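Local structure of periplasmic binding protein (Thermotoga lettingae TMO, 4RY8) at residues C[284-288]-C[289-293]; C[215-219]-C[220-224]; C[90-94]-C[95-99]; C[104-108]-C[109-113]; C[314-317]-C[318-322]. The protein binds 5-methylthioribose in the cleft between its two lobes and probably delivers it, as a periplasmic solute-binding protein, to a sugar transporter. One frame throughout, in Å; residues are numbered along the deposited sequence.

Along the chain the order is contact 3 (90-99), contact 4 (104-113), contact 2 (215-224), contact 1 (284-293) and contact 5 (314-322). Contacts 3 and 4 flank strand 98-102 of the parallel sheet and touch, K90 reaching D108; their centres lie about 12 Å apart. Contacts 1 and 2 belong to the other lobe, with its mixed sheet, where strand 284-287 lies at one edge and the loop of contact 2 leads into strand 226-230; their centres are about 21 Å apart. Contact 5 returns to the first lobe, its centre about 22 Å from that of contact 4. The chain thus crosses repeatedly between two lobes that hold methylthioribose, and I286 lies about 12 Å from the sugar.

Contact 1. Residues C[284-288]-C[289-293]; sequences QLITR and QFLVD
The side-chain hydroxyl of T287 caps the amide of F290, and two backbone N-H to carbonyl bonds join it in starting the helix that follows strand 284-287. T287 OG1 accepts from F290 N at 3.0 Å, in a position between its own backbone N and carbonyl carbon (chi1 74°), which sets the hydroxyl in line with the F290 amide. Backbone bonds continue the winding, L291 N to T287 O at 3.1 Å and V292 N to R288 O at 3.0 Å. A valine in place of T287 would probably leave F290 N without its capping acceptor. Apolar packing is lighter: I286 CG2 meets L291 CD2 at 3.8 Å, and I286 also touches L302 of helix 299-305. V292 CG2 sits over one face of the R288 guanidinium, offset to the rim and 3.7 Å from NH1, while R288 NH2 bonds to Q242 O. This is an N-capped helix start, with T287 as N-cap, at the edge strand of the mixed sheet.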
loop_
_atom_site.group_PDB
_atom_site.type_symbol
_atom_site.label_atom_id
_atom_site.label_comp_id
_atom_site.label_asym_id
_atom_site.label_seq_id
_atom_site.Cartn_x
_atom_site.Cartn_y
_atom_site.Cartn_z
ATOM N N GLN C 284 -0.864 2.799 10.417
ATOM C CA GLN C 284 -2.295 3.100 10.415
ATOM C C GLN C 284 -2.547 4.529 10.062
ATOM O O GLN C 284 -1.906 5.407 10.623
ATOM C CB GLN C 284 -2.918 2.926 11.813
ATOM C CG GLN C 284 -2.570 1.647 12.552
ATOM C CD GLN C 284 -3.079 0.399 11.872
ATOM O OE1 GLN C 284 -4.149 0.396 11.265
ATOM N NE2 GLN C 284 -2.292 -0.690 11.971
ATOM N N LEU C 285 -3.567 4.751 9.235
ATOM C CA LEU C 285 -4.153 6.071 8.999
ATOM C C LEU C 285 -4.897 6.601 10.229
ATOM O O LEU C 285 -5.778 5.931 10.821
ATOM C CB LEU C 285 -5.081 6.042 7.765
ATOM C CG LEU C 285 -5.767 7.353 7.301
ATOM C CD1 LEU C 285 -4.774 8.419 6.839
ATOM C CD2 LEU C 285 -6.757 7.045 6.180
ATOM N N ILE C 286 -4.531 7.810 10.623
ATOM C CA ILE C 286 -5.090 8.453 11.805
ATOM C C ILE C 286 -5.494 9.860 11.403
ATOM O O ILE C 286 -4.644 10.706 11.229
ATOM C CB ILE C 286 -4.049 8.505 12.955
ATOM C CG1 ILE C 286 -3.637 7.071 13.352
ATOM C CG2 ILE C 286 -4.674 9.244 14.146
ATOM C CD1 ILE C 286 -2.290 6.939 13.997
ATOM N N THR C 287 -6.788 10.120 11.261
ATOM C CA THR C 287 -7.245 11.452 10.853
ATOM C C THR C 287 -7.568 12.352 12.062
ATOM O O THR C 287 -7.882 11.868 13.150
ATOM C CB THR C 287 -8.459 11.363 9.904
ATOM O OG1 THR C 287 -9.621 10.999 10.650
ATOM C CG2 THR C 287 -8.254 10.337 8.797
ATOM N N ARG C 288 -7.442 13.666 11.855
ATOM C CA ARG C 288 -7.813 14.640 12.878
ATOM C C ARG C 288 -9.272 14.433 13.293
ATOM O O ARG C 288 -9.616 14.549 14.469
ATOM C CB ARG C 288 -7.617 16.067 12.354
ATOM C CG ARG C 288 -8.226 17.109 13.253
ATOM C CD ARG C 288 -7.909 18.538 12.875
ATOM N NE ARG C 288 -8.213 19.398 14.014
ATOM C CZ ARG C 288 -9.436 19.712 14.424
ATOM N NH1 ARG C 288 -10.512 19.268 13.790
ATOM N NH2 ARG C 288 -9.585 20.486 15.475
ATOM N N GLN C 289 -10.104 14.134 12.301
ATOM C CA GLN C 289 -11.529 13.857 12.477
ATOM C C GLN C 289 -11.798 12.690 13.412
ATOM O O GLN C 289 -12.704 12.754 14.275
ATOM C CB GLN C 289 -12.160 13.553 11.108
ATOM C CG GLN C 289 -13.613 13.987 10.968
ATOM C CD GLN C 289 -13.748 15.337 10.279
ATOM O OE1 GLN C 289 -13.227 15.540 9.178
ATOM N NE2 GLN C 289 -14.447 16.264 10.922
ATOM N N PHE C 290 -11.072 11.600 13.199
ATOM C CA PHE C 290 -11.154 10.420 14.076
ATOM C C PHE C 290 -10.684 10.751 15.513
ATOM O O PHE C 290 -11.272 10.260 16.494
ATOM C CB PHE C 290 -10.356 9.231 13.470
ATOM C CG PHE C 290 -10.261 8.037 14.375
ATOM C CD1 PHE C 290 -11.360 7.182 14.552
ATOM C CD2 PHE C 290 -9.097 7.787 15.099
ATOM C CE1 PHE C 290 -11.279 6.096 15.415
ATOM C CE2 PHE C 290 -9.024 6.705 15.966
ATOM C CZ PHE C 290 -10.117 5.859 16.125
ATOM N N LEU C 291 -9.649 11.588 15.657
ATOM C CA LEU C 291 -9.164 11.942 17.011
ATOM C C LEU C 291 -10.244 12.726 17.775
ATOM O O LEU C 291 -10.537 12.418 18.950
ATOM C CB LEU C 291 -7.864 12.749 16.989
ATOM C CG LEU C 291 -6.611 12.111 16.372
ATOM C CD1 LEU C 291 -5.534 13.183 16.233
ATOM C CD2 LEU C 291 -6.145 10.966 17.250
ATOM N N VAL C 292 -10.827 13.711 17.083
ATOM C CA VAL C 292 -11.865 14.614 17.661
ATOM C C VAL C 292 -13.140 13.866 17.983
ATOM O O VAL C 292 -13.690 14.012 19.091
ATOM C CB VAL C 292 -12.206 15.787 16.683
ATOM C CG1 VAL C 292 -13.340 16.653 17.231
ATOM C CG2 VAL C 292 -10.979 16.652 16.401
ATOM N N ASP C 293 -13.626 13.070 17.027
ATOM C CA ASP C 293 -14.896 12.318 17.234
ATOM C C ASP C 293 -14.876 11.396 18.451
ATOM O O ASP C 293 -15.909 11.141 19.056
ATOM C CB ASP C 293 -15.235 11.481 16.002
ATOM C CG ASP C 293 -15.814 12.305 14.881
ATOM O OD1 ASP C 293 -15.885 13.539 15.030
ATOM O OD2 ASP C 293 -16.209 11.714 13.852
#

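Contact 2. Residues C[215-219]-C[220-224]; sequences AIMQA and GKSDQ
The CG2 branch of I216 stands opposite the backbone N, which brings that methyl against the backbone beyond the helix end, 3.7 Å from S222 CA. M217 CG and S222 OG are each anti to their own carbonyl carbon (chi1 -65° and -75°), and M217 CG comes to 3.4 Å from S222 OG. K221 CG lies alongside A219 CB at 3.9 Å, and the rest of the lysine runs extended away from the helix. The backbone does the holding. K221 N donates to I216 O at 3.0 Å, only modestly tilted from the carbonyl plane. G220 N reaches M217 O at 2.9 Å from well above that carbonyl's plane, and makes a second, weak bond to I216 O. G220 has a positive phi of 85°, where a side chain would be pressed against A219 O. S222 N is buried here without a partner. I216 also packs on M188 of helix 180-194, and both I216 and S222 touch P246. The arrangement is a Schellman motif, closing helix 206-219 and turning the chain toward strand 226-230 of the mixed sheet.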
loop_
_atom_site.group_PDB
_atom_site.type_symbol
_atom_site.label_atom_id
_atom_site.label_comp_id
_atom_site.label_asym_id
_atom_site.label_seq_id
_atom_site.Cartn_x
_atom_site.Cartn_y
_atom_site.Cartn_z
ATOM N N ALA C 215 4.563 27.084 11.530
ATOM C CA ALA C 215 4.742 28.162 10.567
ATOM C C ALA C 215 3.392 28.662 10.033
ATOM O O ALA C 215 3.133 29.866 9.988
ATOM C CB ALA C 215 5.624 27.692 9.419
ATOM N N ILE C 216 2.542 27.711 9.660
ATOM C CA ILE C 216 1.183 27.981 9.161
ATOM C C ILE C 216 0.326 28.735 10.200
ATOM O O ILE C 216 -0.357 29.724 9.885
ATOM C CB ILE C 216 0.472 26.674 8.725
ATOM C CG1 ILE C 216 1.110 26.173 7.434
ATOM C CG2 ILE C 216 -1.023 26.912 8.498
ATOM C CD1 ILE C 216 0.904 24.711 7.182
ATOM N N MET C 217 0.376 28.289 11.442
ATOM C CA MET C 217 -0.483 28.891 12.438
ATOM C C MET C 217 0.031 30.292 12.777
ATOM O O MET C 217 -0.758 31.222 12.928
ATOM C CB MET C 217 -0.591 27.991 13.654
ATOM C CG MET C 217 -1.293 26.676 13.316
ATOM S SD MET C 217 -1.548 25.614 14.750
ATOM C CE MET C 217 0.065 25.546 15.494
ATOM N N GLN C 218 1.351 30.465 12.851
ATOM C CA GLN C 218 1.897 31.766 13.170
ATOM C C GLN C 218 1.499 32.777 12.097
ATOM O O GLN C 218 1.168 33.907 12.405
ATOM C CB GLN C 218 3.410 31.706 13.309
ATOM C CG GLN C 218 4.010 33.093 13.515
ATOM C CD GLN C 218 5.501 33.090 13.695
ATOM O OE1 GLN C 218 6.078 32.107 14.139
ATOM N NE2 GLN C 218 6.134 34.203 13.357
ATOM N N ALA C 219 1.544 32.358 10.836
ATOM C CA ALA C 219 1.148 33.227 9.738
ATOM C C ALA C 219 -0.352 33.488 9.705
ATOM O O ALA C 219 -0.781 34.408 9.031
ATOM C CB ALA C 219 1.619 32.685 8.410
ATOM N N GLY C 220 -1.138 32.708 10.442
ATOM C CA GLY C 220 -2.589 32.927 10.529
ATOM C C GLY C 220 -3.313 32.257 9.369
ATOM O O GLY C 220 -4.469 32.566 9.105
ATOM N N LYS C 221 -2.626 31.328 8.705
ATOM C CA LYS C 221 -3.108 30.700 7.465
ATOM C C LYS C 221 -3.650 29.280 7.614
ATOM O O LYS C 221 -3.639 28.470 6.648
ATOM C CB LYS C 221 -1.991 30.663 6.468
ATOM C CG LYS C 221 -1.442 32.015 6.119
ATOM C CD LYS C 221 -0.595 31.944 4.864
ATOM C CE LYS C 221 -0.065 33.319 4.500
ATOM N NZ LYS C 221 0.899 33.224 3.379
ATOM N N SER C 222 -4.148 28.955 8.793
ATOM C CA SER C 222 -4.620 27.598 9.014
ATOM C C SER C 222 -5.682 27.135 8.016
ATOM O O SER C 222 -5.778 25.942 7.739
ATOM C CB SER C 222 -5.119 27.432 10.443
ATOM O OG SER C 222 -4.020 27.360 11.336
ATOM N N ASP C 223 -6.482 28.052 7.475
ATOM C CA ASP C 223 -7.575 27.634 6.592
ATOM C C ASP C 223 -7.200 27.590 5.115
ATOM O O ASP C 223 -8.003 27.153 4.309
ATOM C CB ASP C 223 -8.853 28.465 6.853
ATOM C CG ASP C 223 -8.775 29.880 6.310
ATOM O OD1 ASP C 223 -7.711 30.296 5.809
ATOM O OD2 ASP C 223 -9.798 30.584 6.395
ATOM N N GLN C 224 -5.992 28.041 4.768
ATOM C CA GLN C 224 -5.469 27.964 3.402
ATOM C C GLN C 224 -4.606 26.710 3.173
ATOM O O GLN C 224 -4.127 26.472 2.059
ATOM C CB GLN C 224 -4.601 29.182 3.098
ATOM C CG GLN C 224 -5.287 30.525 3.324
ATOM C CD GLN C 224 -4.346 31.702 3.117
ATOM O OE1 GLN C 224 -3.370 31.616 2.362
ATOM N NE2 GLN C 224 -4.628 32.814 3.796
#

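Contact 3. Residues C[90-94]-C[95-99]; sequences KEALD and RGIRV
L93 and V99 meet on the packed side of this turn, where L93 CD2 approaches V99 CG2 at 3.9 Å and the two side chains cross at about a right angle. L93 has CG anti to its carbonyl carbon (chi1 -64°), and with chi2 at 168° this lets CD2 reach the strand although its CB points away from it. A92 CB adds looser apolar contacts, 4.3 Å from both I97 CB and V99 CG2, and I68 of helix 57-69 packs on A92 and I97. The outer side is different: D94 and R95 are exposed, R95 CG lies 3.5 Å from E91 O, and beyond it the chain bends at chi2 and chi3. Its charged end makes no salt bridge with E91, whose carboxylate is paired with K88. Between these two sides the backbone turns. I97 N donates to A92 O at 3.1 Å and G96 N to L93 O at 3.1 Å, both from above the carbonyl planes, and G96 has positive phi, a Schellman motif ending helix 82-94 within the beta-alpha-beta unit of strands 74-78 and 98-102. A water donates to L93 O (2.8 Å) and I97 O, and accepts from R98 NH1 in the guanidinium plane, while G96 O lies over one face of that group. Carbonyls at the helix end are thus served by turn amides and one water, which the R98 charge is likely to polarise.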
loop_
_atom_site.group_PDB
_atom_site.type_symbol
_atom_site.label_atom_id
_atom_site.label_comp_id
_atom_site.label_asym_id
_atom_site.label_seq_id
_atom_site.Cartn_x
_atom_site.Cartn_y
_atom_site.Cartn_z
ATOM N N LYS C 90 29.337 -6.733 8.678
ATOM C CA LYS C 90 29.875 -8.036 8.280
ATOM C C LYS C 90 30.887 -8.539 9.285
ATOM O O LYS C 90 30.866 -9.726 9.643
ATOM C CB LYS C 90 30.518 -7.996 6.903
ATOM C CG LYS C 90 29.542 -7.689 5.787
ATOM C CD LYS C 90 28.702 -8.888 5.357
ATOM C CE LYS C 90 28.168 -8.649 3.945
ATOM N NZ LYS C 90 27.162 -9.653 3.496
ATOM N N GLU C 91 31.786 -7.652 9.732
ATOM C CA GLU C 91 32.740 -8.012 10.772
ATOM C C GLU C 91 32.040 -8.551 12.015
ATOM O O GLU C 91 32.391 -9.629 12.522
ATOM C CB GLU C 91 33.575 -6.812 11.167
ATOM C CG GLU C 91 34.598 -7.142 12.228
ATOM C CD GLU C 91 35.559 -6.004 12.490
ATOM O OE1 GLU C 91 35.591 -5.037 11.692
ATOM O OE2 GLU C 91 36.276 -6.080 13.508
ATOM N N ALA C 92 31.068 -7.789 12.503
ATOM C CA ALA C 92 30.291 -8.190 13.654
ATOM C C ALA C 92 29.719 -9.598 13.485
ATOM O O ALA C 92 29.917 -10.440 14.342
ATOM C CB ALA C 92 29.196 -7.184 13.929
ATOM N N LEU C 93 29.036 -9.837 12.368
ATOM C CA LEU C 93 28.492 -11.158 12.038
ATOM C C LEU C 93 29.517 -12.277 12.081
ATOM O O LEU C 93 29.254 -13.341 12.653
ATOM C CB LEU C 93 27.813 -11.124 10.664
ATOM C CG LEU C 93 26.593 -10.235 10.528
ATOM C CD1 LEU C 93 26.237 -10.081 9.059
ATOM C CD2 LEU C 93 25.438 -10.784 11.355
ATOM N N ASP C 94 30.700 -12.035 11.518
ATOM C CA ASP C 94 31.769 -13.003 11.557
ATOM C C ASP C 94 32.282 -13.324 12.971
ATOM O O ASP C 94 32.763 -14.423 13.220
ATOM C CB ASP C 94 32.981 -12.515 10.745
ATOM C CG ASP C 94 32.721 -12.492 9.270
ATOM O OD1 ASP C 94 31.719 -13.080 8.798
ATOM O OD2 ASP C 94 33.539 -11.884 8.565
ATOM N N ARG C 95 32.240 -12.345 13.856
ATOM C CA ARG C 95 32.656 -12.530 15.252
ATOM C C ARG C 95 31.567 -13.211 16.090
ATOM O O ARG C 95 31.788 -13.501 17.264
ATOM C CB ARG C 95 33.039 -11.183 15.904
ATOM C CG ARG C 95 34.283 -10.499 15.321
ATOM C CD ARG C 95 35.567 -11.201 15.737
ATOM N NE ARG C 95 35.909 -12.302 14.825
ATOM C CZ ARG C 95 36.507 -13.446 15.170
ATOM N NH1 ARG C 95 36.845 -13.705 16.437
ATOM N NH2 ARG C 95 36.760 -14.358 14.231
ATOM N N GLY C 96 30.395 -13.464 15.509
ATOM C CA GLY C 96 29.367 -14.198 16.223
ATOM C C GLY C 96 28.404 -13.289 16.944
ATOM O O GLY C 96 27.604 -13.748 17.763
ATOM N N ILE C 97 28.488 -11.999 16.643
ATOM C CA ILE C 97 27.525 -11.025 17.161
ATOM C C ILE C 97 26.310 -11.043 16.245
ATOM O O ILE C 97 26.421 -11.021 14.990
ATOM C CB ILE C 97 28.140 -9.612 17.276
ATOM C CG1 ILE C 97 29.339 -9.634 18.221
ATOM C CG2 ILE C 97 27.114 -8.580 17.765
ATOM C CD1 ILE C 97 30.204 -8.410 18.134
ATOM N N ARG C 98 25.136 -11.092 16.868
ATOM C CA ARG C 98 23.894 -11.093 16.121
ATOM C C ARG C 98 23.530 -9.629 15.834
ATOM O O ARG C 98 23.815 -8.729 16.645
ATOM C CB ARG C 98 22.788 -11.875 16.875
ATOM C CG ARG C 98 23.183 -13.335 17.234
ATOM C CD ARG C 98 23.963 -14.122 16.149
ATOM N NE ARG C 98 24.273 -15.498 16.580
ATOM C CZ ARG C 98 25.241 -16.293 16.099
ATOM N NH1 ARG C 98 26.066 -15.902 15.132
ATOM N NH2 ARG C 98 25.396 -17.516 16.594
ATOM N N VAL C 99 22.965 -9.393 14.659
ATOM C CA VAL C 99 22.598 -8.039 14.222
ATOM C C VAL C 99 21.186 -7.988 13.722
ATOM O O VAL C 99 20.765 -8.852 12.968
ATOM C CB VAL C 99 23.528 -7.572 13.089
ATOM C CG1 VAL C 99 23.159 -6.163 12.665
ATOM C CG2 VAL C 99 24.972 -7.653 13.547
HETATM O O HOH W 1 26.699 -13.535 13.657
#

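Contact 4. Residues C[104-108]-C[109-113]; sequences LVVDD and NRVPE
The carboxylate of D108 and the guanidinium of R110 lie nearly coplanar, 18° apart, and meet edge to edge. R110 grips side-on: NE donates to D108 OD1 at 3.1 Å and NH2 to OD2 at 2.9 Å, both almost straight and on the syn side. The anti lone pair of OD1 takes R110 N at 2.9 Å, giving that oxygen two donors, while OD2 is also paired with K90 of helix 82-94. Replacing D108 by an alanine would probably leave the R110 guanidinium free to turn and K90 without this counter-charge. These bonds brace a type I beta turn from D108 to V111, closed by V111 N to D108 O at 3.3 Å, in the loop between strands 98-102 and 113-115. V106 CG1 presses on V111 CG1 at 3.4 Å, tighter than usual. E113 extends its chain so that OE2 accepts V106 N at 2.9 Å from above the carboxylate plane; OE2 also pairs with K277, and OE1 with R163 of the second subunit.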
loop_
_atom_site.group_PDB
_atom_site.type_symbol
_atom_site.label_atom_id
_atom_site.label_comp_id
_atom_site.label_asym_id
_atom_site.label_seq_id
_atom_site.Cartn_x
_atom_site.Cartn_y
_atom_site.Cartn_z
ATOM N N LEU C 104 17.275 0.212 8.239
ATOM C CA LEU C 104 18.502 0.119 7.374
ATOM C C LEU C 104 18.422 -1.154 6.583
ATOM O O LEU C 104 18.301 -2.253 7.169
ATOM C CB LEU C 104 19.746 0.055 8.259
ATOM C CG LEU C 104 21.095 -0.130 7.517
ATOM C CD1 LEU C 104 21.298 1.151 6.776
ATOM C CD2 LEU C 104 22.218 -0.392 8.483
ATOM N N VAL C 105 18.584 -1.034 5.269
ATOM C CA VAL C 105 18.453 -2.147 4.356
ATOM C C VAL C 105 19.792 -2.870 4.271
ATOM O O VAL C 105 20.788 -2.264 3.938
ATOM C CB VAL C 105 18.047 -1.631 2.958
ATOM C CG1 VAL C 105 18.136 -2.740 1.910
ATOM C CG2 VAL C 105 16.666 -1.007 3.021
ATOM N N VAL C 106 19.846 -4.157 4.596
ATOM C CA VAL C 106 21.141 -4.887 4.462
ATOM C C VAL C 106 21.033 -6.178 3.654
ATOM O O VAL C 106 20.183 -7.042 3.918
ATOM C CB VAL C 106 21.828 -5.099 5.847
ATOM C CG1 VAL C 106 20.800 -5.336 6.915
ATOM C CG2 VAL C 106 22.841 -6.238 5.837
ATOM N N ASP C 107 21.939 -6.300 2.679
ATOM C CA ASP C 107 22.032 -7.451 1.782
ATOM C C ASP C 107 22.712 -8.631 2.466
ATOM O O ASP C 107 23.774 -9.053 2.058
ATOM C CB ASP C 107 22.839 -7.061 0.513
ATOM C CG ASP C 107 22.948 -8.198 -0.522
ATOM O OD1 ASP C 107 22.155 -9.155 -0.491
ATOM O OD2 ASP C 107 23.834 -8.119 -1.393
ATOM N N ASP C 108 22.087 -9.184 3.496
ATOM C CA ASP C 108 22.647 -10.351 4.169
ATOM C C ASP C 108 21.501 -11.032 4.878
ATOM O O ASP C 108 20.845 -10.394 5.685
ATOM C CB ASP C 108 23.714 -9.928 5.192
ATOM C CG ASP C 108 24.485 -11.106 5.747
ATOM O OD1 ASP C 108 23.855 -12.025 6.319
ATOM O OD2 ASP C 108 25.727 -11.104 5.614
ATOM N N ASN C 109 21.273 -12.308 4.576
ATOM C CA ASN C 109 20.122 -13.072 5.096
ATOM C C ASN C 109 20.153 -13.350 6.599
ATOM O O ASN C 109 19.130 -13.754 7.172
ATOM C CB ASN C 109 19.949 -14.385 4.286
ATOM C CG ASN C 109 18.828 -15.299 4.816
ATOM O OD1 ASN C 109 19.087 -16.445 5.199
ATOM N ND2 ASN C 109 17.581 -14.816 4.803
ATOM N N ARG C 110 21.291 -13.102 7.247
ATOM C CA ARG C 110 21.421 -13.271 8.702
ATOM C C ARG C 110 20.804 -12.131 9.527
ATOM O O ARG C 110 20.559 -12.300 10.728
ATOM C CB ARG C 110 22.890 -13.418 9.082
ATOM C CG ARG C 110 23.518 -14.729 8.635
ATOM C CD ARG C 110 25.021 -14.745 8.899
ATOM N NE ARG C 110 25.710 -13.779 8.060
ATOM C CZ ARG C 110 27.029 -13.603 8.014
ATOM N NH1 ARG C 110 27.845 -14.318 8.786
ATOM N NH2 ARG C 110 27.525 -12.686 7.193
ATOM N N VAL C 111 20.538 -10.998 8.870
ATOM C CA VAL C 111 20.093 -9.763 9.529
ATOM C C VAL C 111 18.663 -9.428 9.229
ATOM O O VAL C 111 18.361 -8.887 8.171
ATOM C CB VAL C 111 20.915 -8.576 9.010
ATOM C CG1 VAL C 111 20.507 -7.280 9.694
ATOM C CG2 VAL C 111 22.392 -8.886 9.194
ATOM N N PRO C 112 17.772 -9.690 10.183
ATOM C CA PRO C 112 16.442 -9.217 10.020
ATOM C C PRO C 112 16.388 -7.717 9.963
ATOM O O PRO C 112 17.174 -7.025 10.649
ATOM C CB PRO C 112 15.696 -9.739 11.264
ATOM C CG PRO C 112 16.619 -10.672 11.930
ATOM C CD PRO C 112 17.988 -10.374 11.464
ATOM N N GLU C 113 15.469 -7.230 9.136
ATOM C CA GLU C 113 15.194 -5.841 8.985
ATOM C C GLU C 113 13.780 -5.501 9.502
ATOM O O GLU C 113 12.767 -5.956 8.961
ATOM C CB GLU C 113 15.315 -5.440 7.528
ATOM C CG GLU C 113 16.681 -5.621 6.923
ATOM C CD GLU C 113 16.670 -5.317 5.434
ATOM O OE1 GLU C 113 15.811 -4.511 4.977
ATOM O OE2 GLU C 113 17.525 -5.867 4.693
#

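Contact 5. Residues C[314-317]-C[318-322]; sequences LVWP and EWLKA
Helix 318-326 begins here, with P317 at its N-cap position and the carbonyl of that proline receiving the first turn. K321 N donates to P317 O at 3.2 Å, nearly along the C=O axis, and L320 N adds a weak bond to the same oxygen. The proline ring lies beside the W319 indole, pointing the same way, with CB 3.7 Å from NE1; W319 NE1 itself bonds to E273. W319 CG sits between its backbone N and carbonyl carbon (chi1 63°), which swings the indole back alongside the proline. Ahead of the helix start, W316 meets that same first turn: its CE3 lies 3.8 Å from K321 CB and 3.9 Å from L320 CD2, the side chains approaching at a slant. The helix thus lies against the parallel-sheet lobe, W316 and L320 packing on R264 of helix 255-270 and on M40 and L44, respectively, of helix 28-44. K321 curls over the W316 backbone, CE 3.2 Å from W316 O, and its NZ makes a long salt bridge to E318 OE1.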
loop_
_atom_site.group_PDB
_atom_site.type_symbol
_atom_site.label_atom_id
_atom_site.label_comp_id
_atom_site.label_asym_id
_atom_site.label_seq_id
_atom_site.Cartn_x
_atom_site.Cartn_y
_atom_site.Cartn_z
ATOM N N LEU C 314 4.546 -9.755 17.133
ATOM C CA LEU C 314 5.692 -10.300 16.413
ATOM C C LEU C 314 6.821 -10.762 17.342
ATOM O O LEU C 314 7.144 -10.087 18.300
ATOM C CB LEU C 314 6.287 -9.228 15.486
ATOM C CG LEU C 314 5.483 -8.842 14.256
ATOM C CD1 LEU C 314 6.027 -7.547 13.682
ATOM C CD2 LEU C 314 5.526 -9.954 13.223
ATOM N N VAL C 315 7.438 -11.895 17.017
ATOM C CA VAL C 315 8.633 -12.404 17.694
ATOM C C VAL C 315 8.441 -12.645 19.188
ATOM O O VAL C 315 9.072 -11.992 20.024
ATOM C CB VAL C 315 9.863 -11.496 17.472
ATOM C CG1 VAL C 315 11.115 -12.172 18.002
ATOM C CG2 VAL C 315 10.030 -11.213 15.986
ATOM N N TRP C 316 7.586 -13.611 19.507
ATOM C CA TRP C 316 7.356 -14.020 20.878
ATOM C C TRP C 316 7.553 -15.537 21.023
ATOM O O TRP C 316 6.611 -16.252 21.403
ATOM C CB TRP C 316 5.925 -13.645 21.296
ATOM C CG TRP C 316 5.684 -12.172 21.564
ATOM C CD1 TRP C 316 5.072 -11.280 20.741
ATOM C CD2 TRP C 316 6.021 -11.458 22.750
ATOM N NE1 TRP C 316 5.030 -10.040 21.328
ATOM C CE2 TRP C 316 5.604 -10.124 22.566
ATOM C CE3 TRP C 316 6.649 -11.812 23.948
ATOM C CZ2 TRP C 316 5.784 -9.146 23.534
ATOM C CZ3 TRP C 316 6.825 -10.841 24.914
ATOM C CH2 TRP C 316 6.395 -9.519 24.700
ATOM N N PRO C 317 8.773 -16.044 20.746
ATOM C CA PRO C 317 8.987 -17.483 20.930
ATOM C C PRO C 317 8.579 -17.920 22.333
ATOM O O PRO C 317 8.549 -17.102 23.258
ATOM C CB PRO C 317 10.501 -17.674 20.712
ATOM C CG PRO C 317 11.073 -16.318 20.454
ATOM C CD PRO C 317 9.945 -15.376 20.148
ATOM N N GLU C 318 8.265 -19.194 22.500
ATOM C CA GLU C 318 7.681 -19.634 23.758
ATOM C C GLU C 318 8.552 -19.274 24.943
ATOM O O GLU C 318 8.063 -18.746 25.951
ATOM C CB GLU C 318 7.445 -21.148 23.747
ATOM C CG GLU C 318 6.398 -21.607 22.752
ATOM C CD GLU C 318 5.093 -20.857 22.894
ATOM O OE1 GLU C 318 4.428 -20.657 21.859
ATOM O OE2 GLU C 318 4.739 -20.464 24.032
ATOM N N TRP C 319 9.840 -19.582 24.825
ATOM C CA TRP C 319 10.787 -19.340 25.913
ATOM C C TRP C 319 10.905 -17.866 26.308
ATOM O O TRP C 319 11.082 -17.537 27.472
ATOM C CB TRP C 319 12.160 -19.935 25.562
ATOM C CG TRP C 319 12.841 -19.326 24.365
ATOM C CD1 TRP C 319 12.817 -19.787 23.074
ATOM C CD2 TRP C 319 13.672 -18.162 24.361
ATOM N NE1 TRP C 319 13.564 -18.963 22.268
ATOM C CE2 TRP C 319 14.101 -17.959 23.030
ATOM C CE3 TRP C 319 14.085 -17.262 25.343
ATOM C CZ2 TRP C 319 14.944 -16.916 22.668
ATOM C CZ3 TRP C 319 14.912 -16.196 24.961
ATOM C CH2 TRP C 319 15.322 -16.042 23.630
ATOM N N LEU C 320 10.795 -16.977 25.340
ATOM C CA LEU C 320 10.928 -15.565 25.617
ATOM C C LEU C 320 9.732 -14.988 26.357
ATOM O O LEU C 320 9.908 -14.161 27.253
ATOM C CB LEU C 320 11.148 -14.781 24.318
ATOM C CG LEU C 320 11.604 -13.329 24.492
ATOM C CD1 LEU C 320 12.649 -12.994 23.436
ATOM C CD2 LEU C 320 10.435 -12.349 24.412
ATOM N N LYS C 321 8.516 -15.372 25.969
ATOM C CA LYS C 321 7.326 -14.842 26.646
ATOM C C LYS C 321 7.226 -15.490 28.014
ATOM O O LYS C 321 6.838 -14.829 28.967
ATOM C CB LYS C 321 6.037 -15.045 25.838
ATOM C CG LYS C 321 5.377 -16.400 26.026
ATOM C CD LYS C 321 4.121 -16.571 25.174
ATOM C CE LYS C 321 4.419 -16.370 23.696
ATOM N NZ LYS C 321 3.427 -17.010 22.798
ATOM N N ALA C 322 7.597 -16.768 28.108
ATOM C CA ALA C 322 7.680 -17.457 29.405
ATOM C C ALA C 322 8.666 -16.742 30.331
ATOM O O ALA C 322 8.386 -16.533 31.498
ATOM C CB ALA C 322 8.097 -18.908 29.223
#